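Local coordinates for protein cytochrome P450 (Picrophilus torridus, PDB 2RFB) that probably acts as a heme-dependent monooxygenase, inserting one atom of molecular oxygen into a substrate while the other is reduced, at residues M200-I204 against G220-E224. Numbering follows the deposited sequence.
Sequences MIRVI and GFVEE
The ring of Phe221 pushes its far end into a notch made by Met200, Val203 and Ile204, one turn of the facing helix. Ile204 CD1 lies 3.4 Å from Phe221 CZ, and Val203 CG1 reaches the same carbon at 3.6 Å. The two methyl groups approach obliquely from opposite sides of the ring plane and flank its CZ end. Met200 lies at the ring edge by CE2: its CB is 3.8 Å from Phe221 CE2, near the ring plane, and its carbonyl O faces the same CE2 in plane at 4.0 Å. The sulfur makes an edge-on Met-aromatic contact, with SD 5.4 Å from the centroid of the Phe221 ring and 86° off the normal, and continues to Val222 CG2 at 3.9 Å. One aromatic side chain entering a turn of the facing helix can thus join two nearly perpendicular helices without a hydrogen bond between the segments.

Phe221 CG extends anti to the backbone N (chi1 -176°), carrying the ring toward the other helix; the short segment axes come within 10.8 Å. Ile204 bends its chain at chi2 (-59°), which swings CD1 over to the ring although its CB does not point there.

Further out, Phe277 meets the Phe221 ring, while Glu224 forms salt bridges with Arg227 and Arg281, consistent with the ExxR motif and Glu-Arg-Arg network of P450s. The side chain of Val222 is about 7 Å from the heme. The contact joins the C-terminal end of the long helix 175-206 to the K helix, 218-228; helix 211-216 adds Ile211 and Ala214, and helix 298-315 packs Ala305 and Leu309 against the pair.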
loop_
_atom_site.group_PDB
_atom_site.type_symbol
_atom_site.label_atom_id
_atom_site.label_comp_id
_atom_site.label_asym_id
_atom_site.label_seq_id
_atom_site.Cartn_x
_atom_site.Cartn_y
_atom_site.Cartn_z
ATOM N N MET A 200 13.243 -1.846 -2.783
ATOM C CA MET A 200 14.154 -1.140 -3.713
ATOM C C MET A 200 15.609 -1.268 -3.255
ATOM O O MET A 200 16.551 -1.276 -4.085
ATOM C CB MET A 200 13.830 0.338 -3.856
ATOM C CG MET A 200 12.350 0.585 -4.271
ATOM S SD MET A 200 12.163 2.289 -4.800
ATOM C CE MET A 200 12.199 3.168 -3.248
ATOM N N ILE A 201 15.799 -1.400 -1.941
ATOM C CA ILE A 201 17.173 -1.453 -1.442
ATOM C C ILE A 201 17.667 -2.853 -1.814
ATOM O O ILE A 201 18.791 -3.023 -2.264
ATOM C CB ILE A 201 17.263 -1.122 0.092
ATOM C CG1 ILE A 201 16.987 0.364 0.323
ATOM C CG2 ILE A 201 18.613 -1.535 0.695
ATOM C CD1 ILE A 201 16.615 0.727 1.762
ATOM N N ARG A 202 16.801 -3.843 -1.687
ATOM C CA ARG A 202 17.141 -5.173 -2.136
ATOM C C ARG A 202 17.477 -5.264 -3.656
ATOM O O ARG A 202 18.382 -5.984 -4.084
ATOM C CB ARG A 202 15.994 -6.096 -1.768
ATOM C CG ARG A 202 16.203 -7.489 -2.158
ATOM C CD ARG A 202 15.075 -8.330 -1.663
ATOM N NE ARG A 202 15.253 -9.710 -2.135
ATOM C CZ ARG A 202 14.314 -10.646 -2.051
ATOM N NH1 ARG A 202 13.133 -10.388 -1.495
ATOM N NH2 ARG A 202 14.561 -11.846 -2.506
ATOM N N VAL A 203 16.760 -4.550 -4.505
ATOM C CA VAL A 203 17.140 -4.623 -5.920
ATOM C C VAL A 203 18.569 -4.092 -6.040
ATOM O O VAL A 203 19.423 -4.727 -6.691
ATOM C CB VAL A 203 16.185 -3.826 -6.852
ATOM C CG1 VAL A 203 16.791 -3.717 -8.280
ATOM C CG2 VAL A 203 14.796 -4.429 -6.838
ATOM N N ILE A 204 18.830 -2.936 -5.427
ATOM C CA ILE A 204 20.149 -2.314 -5.543
ATOM C C ILE A 204 21.261 -3.273 -5.062
ATOM O O ILE A 204 22.229 -3.512 -5.788
ATOM C CB ILE A 204 20.277 -0.996 -4.761
ATOM C CG1 ILE A 204 19.242 0.053 -5.226
ATOM C CG2 ILE A 204 21.701 -0.466 -4.896
ATOM C CD1 ILE A 204 19.365 0.404 -6.710
ATOM N N GLY A 220 10.800 4.773 -13.366
ATOM C CA GLY A 220 10.973 3.489 -14.009
ATOM C C GLY A 220 11.484 2.446 -13.068
ATOM O O GLY A 220 10.986 1.318 -13.091
ATOM N N PHE A 221 12.450 2.808 -12.220
ATOM C CA PHE A 221 12.980 1.869 -11.219
ATOM C C PHE A 221 11.901 1.481 -10.188
ATOM O O PHE A 221 11.793 0.316 -9.760
ATOM C CB PHE A 221 14.223 2.460 -10.536
ATOM C CG PHE A 221 14.906 1.520 -9.560
ATOM C CD1 PHE A 221 16.020 0.796 -9.937
ATOM C CD2 PHE A 221 14.446 1.362 -8.292
ATOM C CE1 PHE A 221 16.667 -0.072 -9.069
ATOM C CE2 PHE A 221 15.105 0.494 -7.391
ATOM C CZ PHE A 221 16.224 -0.213 -7.788
ATOM N N VAL A 222 11.067 2.441 -9.821
ATOM C CA VAL A 222 10.028 2.215 -8.813
ATOM C C VAL A 222 9.002 1.285 -9.427
ATOM O O VAL A 222 8.593 0.298 -8.766
ATOM C CB VAL A 222 9.374 3.577 -8.354
ATOM C CG1 VAL A 222 8.067 3.345 -7.601
ATOM C CG2 VAL A 222 10.388 4.435 -7.525
ATOM N N GLU A 223 8.644 1.534 -10.702
ATOM C CA GLU A 223 7.684 0.661 -11.375
ATOM C C GLU A 223 8.219 -0.766 -11.436
ATOM O O GLU A 223 7.468 -1.703 -11.174
ATOM C CB GLU A 223 7.278 1.109 -12.808
ATOM C CG GLU A 223 6.279 2.296 -12.945
ATOM C CD GLU A 223 5.110 2.320 -11.914
ATOM O OE1 GLU A 223 4.998 3.314 -11.134
ATOM O OE2 GLU A 223 4.303 1.358 -11.890
ATOM N N GLU A 224 9.499 -0.947 -11.772
ATOM C CA GLU A 224 9.971 -2.319 -11.934
ATOM C C GLU A 224 10.120 -3.006 -10.574
ATOM O O GLU A 224 9.970 -4.240 -10.473
ATOM C CB GLU A 224 11.229 -2.406 -12.810
ATOM C CG GLU A 224 11.796 -3.815 -13.002
ATOM C CD GLU A 224 11.016 -4.707 -13.947
ATOM O OE1 GLU A 224 9.809 -4.476 -14.200
ATOM O OE2 GLU A 224 11.617 -5.667 -14.478
#